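Local coordinates for protein BauA (Acinetobacter baumannii, PDB 6HCP) that probably takes up ferric preacinetobactin across the outer membrane as a TonB-dependent siderophore receptor, at residues E82-A85 against S90-T93; E73-K78 against S627-A632; P385-P390 against P404-T409. All coordinates share one frame; numbering follows the deposited sequence. Where two conformers were deposited one is given.

Interaction 1 (E82-A85 against S90-T93); sequences EVIA and SIYT
The carbonyl oxygen of I91 is gripped by two side chains of the barrel wall, the ammonium group of K610 and, weakly, the amide of Q608, while the carbonyl of A85, the nearest backbone neighbour of I91, also accepts a bond from K610 NZ. One barrel lysine thus ties together both sides of this turn in the plug domain, the N-terminal globular domain that sits inside the barrel of a TonB-dependent receptor. Here the chain leaves the short helix 81-84, folds back and enters strand 91-92, bringing the CA atoms of A85 and I91 to 5.4 Å. Between the two segments themselves the contact is apolar. I91 divides its work between its branches. With CG1 anti to the carbonyl carbon (chi1 -60°), CG2 falls anti to the backbone N and packs on the methyl of A85, with I91 CG2 3.9 Å from A85 CB. The longer branch points to the helix, where I91 CD1 comes within 3.5 Å of I84 O and 4.0 Å of I84 CD1. The two isoleucine side chains meet at about a right angle, methyl against methyl. I84 can present its end this way because CG1 is set between the backbone N and the carbonyl carbon (chi1 67°) and the chain then runs on extended. Y67, V138 and V140, on neighbouring plug strands, also pack on I84. T93 closes the far end of the contact: its OG1 is engaged by N103 O and G95 N, and its methyl CG2 meets A85 CB at 4.2 Å.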
loop_
_atom_site.group_PDB
_atom_site.type_symbol
_atom_site.label_atom_id
_atom_site.label_comp_id
_atom_site.label_asym_id
_atom_site.label_seq_id
_atom_site.Cartn_x
_atom_site.Cartn_y
_atom_site.Cartn_z
ATOM N N GLU A 82 -10.186 20.827 3.145
ATOM C CA GLU A 82 -8.830 20.270 2.998
ATOM C C GLU A 82 -7.772 21.317 3.346
ATOM O O GLU A 82 -6.623 20.957 3.571
ATOM C CB GLU A 82 -8.624 19.750 1.574
ATOM C CG GLU A 82 -9.397 18.472 1.326
ATOM C CD GLU A 82 -9.224 17.835 -0.042
ATOM O OE1 GLU A 82 -8.317 18.243 -0.794
ATOM O OE2 GLU A 82 -9.977 16.898 -0.323
ATOM N N VAL A 83 -8.165 22.597 3.424
ATOM C CA VAL A 83 -7.291 23.619 3.939
ATOM C C VAL A 83 -7.422 23.722 5.461
ATOM O O VAL A 83 -6.422 23.798 6.169
ATOM C CB VAL A 83 -7.560 24.986 3.278
ATOM C CG1 VAL A 83 -6.598 26.028 3.800
ATOM C CG2 VAL A 83 -7.495 24.914 1.760
ATOM N N ILE A 84 -8.651 23.912 5.958
ATOM C CA ILE A 84 -8.817 24.413 7.335
ATOM C C ILE A 84 -8.864 23.278 8.369
ATOM O O ILE A 84 -8.644 23.539 9.557
ATOM C CB ILE A 84 -10.049 25.329 7.460
ATOM C CG1 ILE A 84 -11.358 24.562 7.248
ATOM C CG2 ILE A 84 -9.891 26.508 6.513
ATOM C CD1 ILE A 84 -12.609 25.389 7.531
ATOM N N ALA A 85 -9.198 22.054 7.961
ATOM C CA ALA A 85 -9.401 20.969 8.921
ATOM C C ALA A 85 -8.120 20.149 9.130
ATOM O O ALA A 85 -8.047 19.365 10.056
ATOM C CB ALA A 85 -10.533 20.068 8.485
ATOM N N SER A 90 -9.605 22.266 16.463
ATOM C CA SER A 90 -10.915 22.819 16.784
ATOM C C SER A 90 -11.866 22.722 15.588
ATOM O O SER A 90 -12.996 23.225 15.651
ATOM C CB SER A 90 -10.776 24.250 17.278
ATOM O OG SER A 90 -10.188 24.252 18.571
ATOM N N ILE A 91 -11.409 22.116 14.486
ATOM C CA ILE A 91 -12.288 21.912 13.347
ATOM C C ILE A 91 -12.457 20.404 13.124
ATOM O O ILE A 91 -11.508 19.639 13.246
ATOM C CB ILE A 91 -11.728 22.648 12.117
ATOM C CG1 ILE A 91 -11.628 24.150 12.433
ATOM C CG2 ILE A 91 -12.567 22.350 10.883
ATOM C CD1 ILE A 91 -11.329 25.031 11.285
ATOM N N TYR A 92 -13.695 19.985 12.884
ATOM C CA TYR A 92 -13.983 18.578 12.654
ATOM C C TYR A 92 -14.770 18.418 11.358
ATOM O O TYR A 92 -15.753 19.130 11.132
ATOM C CB TYR A 92 -14.789 17.974 13.802
ATOM C CG TYR A 92 -15.172 16.538 13.569
ATOM C CD1 TYR A 92 -14.208 15.538 13.578
ATOM C CD2 TYR A 92 -16.473 16.192 13.225
ATOM C CE1 TYR A 92 -14.524 14.234 13.224
ATOM C CE2 TYR A 92 -16.801 14.897 12.877
ATOM C CZ TYR A 92 -15.833 13.904 12.923
ATOM O OH TYR A 92 -16.160 12.638 12.550
ATOM N N THR A 93 -14.362 17.436 10.549
ATOM C CA THR A 93 -15.140 16.995 9.395
ATOM C C THR A 93 -15.355 15.485 9.501
ATOM O O THR A 93 -14.479 14.751 9.981
ATOM C CB THR A 93 -14.480 17.385 8.056
ATOM O OG1 THR A 93 -15.335 16.947 6.994
ATOM C CG2 THR A 93 -13.103 16.786 7.887
#

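Interaction 2 (E73-K78 against S627-A632); sequences EDKQAK and SGNINA. With C8E ((hydroxyethyloxy)tri(ethyloxy)octane), chain B; C8E ((hydroxyethyloxy)tri(ethyloxy)octane), chain C; EDO (1,2-ethanediol), chain K.
The ammonium nitrogen of K75 and the amide oxygen of N629 come within 3.2 Å (NZ to OD1), yet the angles are too poor for a hydrogen bond. NZ sits obliquely above the amide plane of N629, and the approach makes an angle of about 99°, CG-OD1-NZ. A water joins the pair instead: it accepts hydrogen bonds from K75 NZ at 2.9 Å and from N629 ND2 at 3.0 Å. This is an interface between the plug, at the end of helix 69-75, and the inner wall of the barrel, on strand 622-637, in a TonB-dependent receptor. The lysine bridges the gap by a bent path, its first three torsions all near -60° and the fourth extended, so that its end approaches the strand although its root does not face it. The side chain of N629 points inward to meet it. A 1,2-ethanediol, probably from the crystallisation liquor, forms a second bridge: its O1 donates to D74 O at 2.7 Å, and its O2 shares a hydrogen bond with S627 OG at 2.8 Å. Salt bridges from D74 to K70 and to R670 fasten the helix further, the latter to the barrel. On the outer side of strand 622-637 the detergent C8E passes G628, with C6 3.7 Å from G628 O, and I630 packs on F186 of a second subunit. On the plug side, the helix ends in a Schellman motif at Q76, which has positive phi and two bonds back into the last turn, one of them from Q76 N to E73 O. K78 then folds back on this turn, its NZ donating to Q76 O at 3.0 Å from 29° out of the carbonyl plane.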
loop_
_atom_site.group_PDB
_atom_site.type_symbol
_atom_site.label_atom_id
_atom_site.label_comp_id
_atom_site.label_asym_id
_atom_site.label_seq_id
_atom_site.Cartn_x
_atom_site.Cartn_y
_atom_site.Cartn_z
ATOM N N GLU A 73 -1.579 25.083 -2.065
ATOM C CA GLU A 73 -0.987 24.302 -3.155
ATOM C C GLU A 73 -0.179 23.135 -2.559
ATOM O O GLU A 73 -0.139 22.055 -3.142
ATOM C CB GLU A 73 -0.124 25.173 -4.073
ATOM C CG GLU A 73 -0.919 26.122 -4.968
ATOM C CD GLU A 73 -1.730 25.543 -6.120
ATOM O OE1 GLU A 73 -2.689 26.250 -6.546
ATOM O OE2 GLU A 73 -1.396 24.419 -6.629
ATOM N N ASP A 74 0.451 23.350 -1.401
ATOM C CA ASP A 74 1.252 22.293 -0.767
ATOM C C ASP A 74 0.381 21.093 -0.358
ATOM O O ASP A 74 0.831 19.945 -0.427
ATOM C CB ASP A 74 2.044 22.826 0.417
ATOM C CG ASP A 74 3.261 23.651 0.009
ATOM O OD1 ASP A 74 3.656 23.577 -1.177
ATOM O OD2 ASP A 74 3.784 24.373 0.870
ATOM N N LYS A 75 -0.869 21.342 0.049
ATOM C CA LYS A 75 -1.800 20.256 0.396
ATOM C C LYS A 75 -2.467 19.662 -0.850
ATOM O O LYS A 75 -3.166 18.630 -0.765
ATOM C CB LYS A 75 -2.871 20.786 1.367
ATOM C CG LYS A 75 -2.341 21.339 2.674
ATOM C CD LYS A 75 -1.561 20.332 3.524
ATOM C CE LYS A 75 -2.471 19.253 4.075
ATOM N NZ LYS A 75 -1.764 18.274 4.936
ATOM N N GLN A 76 -2.351 20.351 -1.992
ATOM C CA GLN A 76 -3.177 20.047 -3.188
ATOM C C GLN A 76 -4.668 20.036 -2.789
ATOM O O GLN A 76 -5.455 19.184 -3.227
ATOM C CB GLN A 76 -2.750 18.723 -3.850
ATOM C CG GLN A 76 -1.249 18.623 -4.135
ATOM C CD GLN A 76 -0.899 17.498 -5.094
ATOM O OE1 GLN A 76 -1.451 17.384 -6.177
ATOM N NE2 GLN A 76 -0.091 16.562 -4.628
ATOM N N ALA A 77 -5.060 21.024 -1.984
ATOM C CA ALA A 77 -6.403 21.113 -1.437
ATOM C C ALA A 77 -7.418 21.334 -2.562
ATOM O O ALA A 77 -7.273 22.234 -3.407
ATOM C CB ALA A 77 -6.457 22.226 -0.412
ATOM N N LYS A 78 -8.467 20.520 -2.542
ATOM C CA LYS A 78 -9.502 20.509 -3.557
ATOM C C LYS A 78 -10.742 21.286 -3.072
ATOM O O LYS A 78 -11.661 21.536 -3.840
ATOM C CB LYS A 78 -9.863 19.059 -3.875
ATOM C CG LYS A 78 -8.715 18.185 -4.381
ATOM C CD LYS A 78 -8.435 18.348 -5.869
ATOM C CE LYS A 78 -7.290 17.492 -6.398
ATOM N NZ LYS A 78 -5.976 17.973 -5.905
ATOM N N SER A 627 6.777 15.323 3.980
ATOM C CA SER A 627 5.698 15.764 4.858
ATOM C C SER A 627 4.963 14.548 5.431
ATOM O O SER A 627 4.803 13.521 4.764
ATOM C CB SER A 627 4.762 16.701 4.131
ATOM O OG SER A 627 3.930 15.998 3.226
ATOM N N GLY A 628 4.390 14.754 6.608
ATOM C CA GLY A 628 3.482 13.788 7.210
ATOM C C GLY A 628 2.449 14.497 8.081
ATOM O O GLY A 628 2.710 15.559 8.659
ATOM N N ASN A 629 1.278 13.872 8.172
ATOM C CA ASN A 629 0.184 14.333 9.008
ATOM C C ASN A 629 -0.400 13.145 9.769
ATOM O O ASN A 629 -0.572 12.049 9.205
ATOM C CB ASN A 629 -0.925 14.967 8.170
ATOM C CG ASN A 629 -0.547 16.335 7.662
ATOM O OD1 ASN A 629 0.145 16.431 6.656
ATOM N ND2 ASN A 629 -1.075 17.376 8.297
ATOM N N ILE A 630 -0.750 13.401 11.029
ATOM C CA ILE A 630 -1.572 12.502 11.810
ATOM C C ILE A 630 -2.801 13.266 12.311
ATOM O O ILE A 630 -2.741 14.454 12.600
ATOM C CB ILE A 630 -0.758 11.886 12.967
ATOM C CG1 ILE A 630 -1.559 10.829 13.722
ATOM C CG2 ILE A 630 -0.249 12.958 13.907
ATOM C CD1 ILE A 630 -0.709 9.909 14.578
ATOM N N ASN A 631 -3.929 12.562 12.335
ATOM C CA ASN A 631 -5.220 13.112 12.704
ATOM C C ASN A 631 -5.930 12.043 13.542
ATOM O O ASN A 631 -6.323 11.034 13.016
ATOM C CB ASN A 631 -5.985 13.527 11.444
ATOM C CG ASN A 631 -7.466 13.801 11.659
ATOM O OD1 ASN A 631 -7.917 13.980 12.781
ATOM N ND2 ASN A 631 -8.250 13.758 10.589
ATOM N N ALA A 632 -5.960 12.240 14.861
ATOM C CA ALA A 632 -6.504 11.285 15.803
ATOM C C ALA A 632 -7.699 11.902 16.524
ATOM O O ALA A 632 -7.572 12.956 17.153
ATOM C CB ALA A 632 -5.446 10.873 16.801
HETATM C C1 C8E B . 4.311 8.628 7.943
HETATM C C2 C8E B . 4.396 9.768 8.938
HETATM C C3 C8E B . 2.996 10.270 9.216
HETATM C C4 C8E B . 2.881 10.978 10.561
HETATM C C5 C8E B . 3.822 12.154 10.693
HETATM C C6 C8E B . 3.216 13.264 11.528
HETATM C C7 C8E B . 4.281 14.228 12.041
HETATM C C8 C8E B . 5.682 13.754 11.653
HETATM C C1 C8E C . -4.909 21.423 25.954
HETATM C C2 C8E C . -4.689 19.935 26.040
HETATM C C3 C8E C . -5.810 19.151 25.363
HETATM C C4 C8E C . -5.502 17.655 25.420
HETATM C C5 C8E C . -6.490 16.820 24.613
HETATM C C6 C8E C . -5.896 15.470 24.219
HETATM C C7 C8E C . -6.757 14.780 23.167
HETATM C C8 C8E C . -6.009 13.680 22.395
HETATM O O9 C8E C . -6.881 12.622 22.016
HETATM C C10 C8E C . -6.746 12.088 20.691
HETATM C C11 C8E C . -7.768 10.996 20.417
HETATM O O12 C8E C . -7.278 9.670 20.624
HETATM C C13 C8E C . -8.049 8.944 21.628
HETATM C C14 C8E C . -8.859 7.757 21.057
HETATM O O15 C8E C . -10.145 7.475 21.693
HETATM C C16 C8E C . -11.016 6.606 20.894
HETATM C C17 C8E C . -12.449 6.336 21.452
HETATM O O18 C8E C . -13.024 5.260 20.641
HETATM C C1 EDO K . 3.410 18.158 -1.305
HETATM O O1 EDO K . 3.401 19.615 -1.082
HETATM C C2 EDO K . 4.003 17.498 -0.045
HETATM O O2 EDO K . 3.136 17.702 1.092
HETATM O O HOH W 1 -0.608 19.996 6.966
#

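Interaction 3 (P385-P390 against P404-T409); sequences PGFSDP and PKPEFT. With EDO (1,2-ethanediol), chain Q.
Over one face of the F387 ring lies P406, whose CB stands 3.6 Å from the ring centroid and only 9° off the ring normal, a CH-pi contact placed almost over the centre. At the ring edge, in plane, lies the carbonyl oxygen of P385, and O2 of a bound 1,2-ethanediol also approaches the edge, 3.5 Å from F387 CE1. P404 reaches the ring obliquely, with its carbonyl oxygen 3.4 Å from F387 CE2 and its CG 3.9 Å from the same carbon. The segments flank short strand 391-394 in the long connection between barrel strands 361-381 and 412-431, expected to lie outside the cell in a TonB-dependent receptor, and neither forms regular secondary structure. F387 CG lies anti to the carbonyl carbon (chi1 -72°), which directs the ring toward P404 and P406. W280 and I384 add further packing around P406, while N318 and Q338 hold the carbonyls of P406 and E407. The diol spans the rest of the gap: its O1 donates to E407 O at 2.8 Å, and its O2 weakly to P385 O. A phenylalanine wedged against prolines thus joins the two parts of the loop by dispersion and CH-pi attraction, while the polar bridge between them is made by a molecule probably from the crystallisation liquor, so it says little about the native loop.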
loop_
_atom_site.group_PDB
_atom_site.type_symbol
_atom_site.label_atom_id
_atom_site.label_comp_id
_atom_site.label_asym_id
_atom_site.label_seq_id
_atom_site.Cartn_x
_atom_site.Cartn_y
_atom_site.Cartn_z
ATOM N N PRO A 385 -42.257 9.573 -9.585
ATOM C CA PRO A 385 -43.182 8.724 -10.341
ATOM C C PRO A 385 -42.444 7.608 -11.100
ATOM O O PRO A 385 -41.488 7.870 -11.836
ATOM C CB PRO A 385 -43.882 9.692 -11.309
ATOM C CG PRO A 385 -43.713 11.055 -10.669
ATOM C CD PRO A 385 -42.381 10.995 -9.942
ATOM N N GLY A 386 -42.840 6.360 -10.835
ATOM C CA GLY A 386 -42.247 5.196 -11.494
ATOM C C GLY A 386 -41.079 4.630 -10.701
ATOM O O GLY A 386 -40.493 3.621 -11.076
ATOM N N PHE A 387 -40.708 5.300 -9.607
ATOM C CA PHE A 387 -39.492 4.938 -8.850
ATOM C C PHE A 387 -39.796 5.014 -7.355
ATOM O O PHE A 387 -38.988 5.514 -6.558
ATOM C CB PHE A 387 -38.340 5.872 -9.222
ATOM C CG PHE A 387 -37.760 5.654 -10.590
ATOM C CD1 PHE A 387 -38.329 6.242 -11.709
ATOM C CD2 PHE A 387 -36.616 4.894 -10.758
ATOM C CE1 PHE A 387 -37.829 5.993 -12.975
ATOM C CE2 PHE A 387 -36.088 4.682 -12.021
ATOM C CZ PHE A 387 -36.688 5.236 -13.128
ATOM N N SER A 388 -41.020 4.624 -7.002
ATOM C CA SER A 388 -41.541 4.851 -5.679
ATOM C C SER A 388 -41.118 3.717 -4.738
ATOM O O SER A 388 -41.162 3.864 -3.531
ATOM C CB SER A 388 -43.045 5.016 -5.717
ATOM O OG SER A 388 -43.670 3.829 -6.177
ATOM N N ASP A 389 -40.794 2.547 -5.288
ATOM C CA ASP A 389 -40.355 1.441 -4.454
ATOM C C ASP A 389 -38.913 1.704 -4.033
ATOM O O ASP A 389 -38.102 2.151 -4.838
ATOM C CB ASP A 389 -40.436 0.101 -5.182
ATOM C CG ASP A 389 -41.849 -0.365 -5.488
ATOM O OD1 ASP A 389 -42.791 0.035 -4.764
ATOM O OD2 ASP A 389 -41.977 -1.192 -6.394
ATOM N N PRO A 390 -38.544 1.389 -2.776
ATOM C CA PRO A 390 -37.153 1.505 -2.349
ATOM C C PRO A 390 -36.280 0.461 -3.060
ATOM O O PRO A 390 -36.763 -0.600 -3.450
ATOM C CB PRO A 390 -37.209 1.280 -0.836
ATOM C CG PRO A 390 -38.488 0.508 -0.608
ATOM C CD PRO A 390 -39.440 0.954 -1.697
ATOM N N PRO A 404 -32.442 1.492 -12.787
ATOM C CA PRO A 404 -32.264 2.547 -13.777
ATOM C C PRO A 404 -32.233 3.950 -13.139
ATOM O O PRO A 404 -32.724 4.152 -12.021
ATOM C CB PRO A 404 -33.472 2.363 -14.704
ATOM C CG PRO A 404 -34.522 1.659 -13.865
ATOM C CD PRO A 404 -33.801 0.932 -12.750
ATOM N N LYS A 405 -31.557 4.870 -13.824
ATOM C CA LYS A 405 -31.479 6.247 -13.452
ATOM C C LYS A 405 -32.768 6.958 -13.846
ATOM O O LYS A 405 -33.077 7.058 -15.023
ATOM C CB LYS A 405 -30.302 6.893 -14.170
ATOM C CG LYS A 405 -30.047 8.348 -13.813
ATOM C CD LYS A 405 -29.138 9.015 -14.813
ATOM C CE LYS A 405 -28.232 10.049 -14.193
ATOM N NZ LYS A 405 -27.083 10.363 -15.076
ATOM N N PRO A 406 -33.518 7.557 -12.901
ATOM C CA PRO A 406 -34.720 8.299 -13.269
ATOM C C PRO A 406 -34.338 9.569 -14.031
ATOM O O PRO A 406 -33.300 10.183 -13.777
ATOM C CB PRO A 406 -35.433 8.607 -11.945
ATOM C CG PRO A 406 -34.421 8.308 -10.848
ATOM C CD PRO A 406 -33.332 7.444 -11.448
ATOM N N GLU A 407 -35.166 9.930 -15.010
ATOM C CA GLU A 407 -35.026 11.186 -15.679
ATOM C C GLU A 407 -35.203 12.312 -14.647
ATOM O O GLU A 407 -35.981 12.175 -13.714
ATOM C CB GLU A 407 -36.075 11.297 -16.786
ATOM C CG GLU A 407 -35.597 12.123 -17.957
ATOM C CD GLU A 407 -36.722 12.544 -18.883
ATOM O OE1 GLU A 407 -37.690 11.766 -19.008
ATOM O OE2 GLU A 407 -36.672 13.683 -19.395
ATOM N N PHE A 408 -34.564 13.450 -14.898
ATOM C CA PHE A 408 -34.553 14.545 -13.940
ATOM C C PHE A 408 -35.570 15.606 -14.366
ATOM O O PHE A 408 -35.258 16.450 -15.190
ATOM C CB PHE A 408 -33.141 15.105 -13.807
ATOM C CG PHE A 408 -32.979 16.094 -12.679
ATOM C CD1 PHE A 408 -32.991 15.666 -11.361
ATOM C CD2 PHE A 408 -32.841 17.449 -12.937
ATOM C CE1 PHE A 408 -32.890 16.581 -10.322
ATOM C CE2 PHE A 408 -32.757 18.364 -11.897
ATOM C CZ PHE A 408 -32.750 17.925 -10.594
ATOM N N THR A 409 -36.743 15.598 -13.722
ATOM C CA THR A 409 -37.842 16.538 -14.027
ATOM C C THR A 409 -38.560 16.977 -12.750
ATOM O O THR A 409 -39.778 16.865 -12.645
ATOM C CB THR A 409 -38.883 15.870 -14.945
ATOM O OG1 THR A 409 -39.349 14.703 -14.256
ATOM C CG2 THR A 409 -38.321 15.501 -16.298
HETATM C C1 EDO Q . -39.291 11.020 -13.164
HETATM O O1 EDO Q . -38.672 11.780 -14.197
HETATM C C2 EDO Q . -40.295 10.053 -13.765
HETATM O O2 EDO Q . -39.631 8.823 -14.060
#

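Overall arrangement
Interactions 1 and 2 are buried and adjacent, with centres about 11 Å apart; interaction 3 lies at the rim of the barrel, its centre about 36 and 40 Å from theirs. Helices 69-75 and 81-84 follow one another in the plug, and the contacts meet where E82 OE1 approaches A77 CA at 3.5 Å. Interaction 1 lies within the plug and is apolar, although the barrel anchors its carbonyls. Interaction 2 crosses from plug to barrel through water and small polar bridges, with little direct contact. Interaction 3 joins two parts of one partly exposed barrel loop, using an aromatic ring and prolines in place of aliphatic methyls.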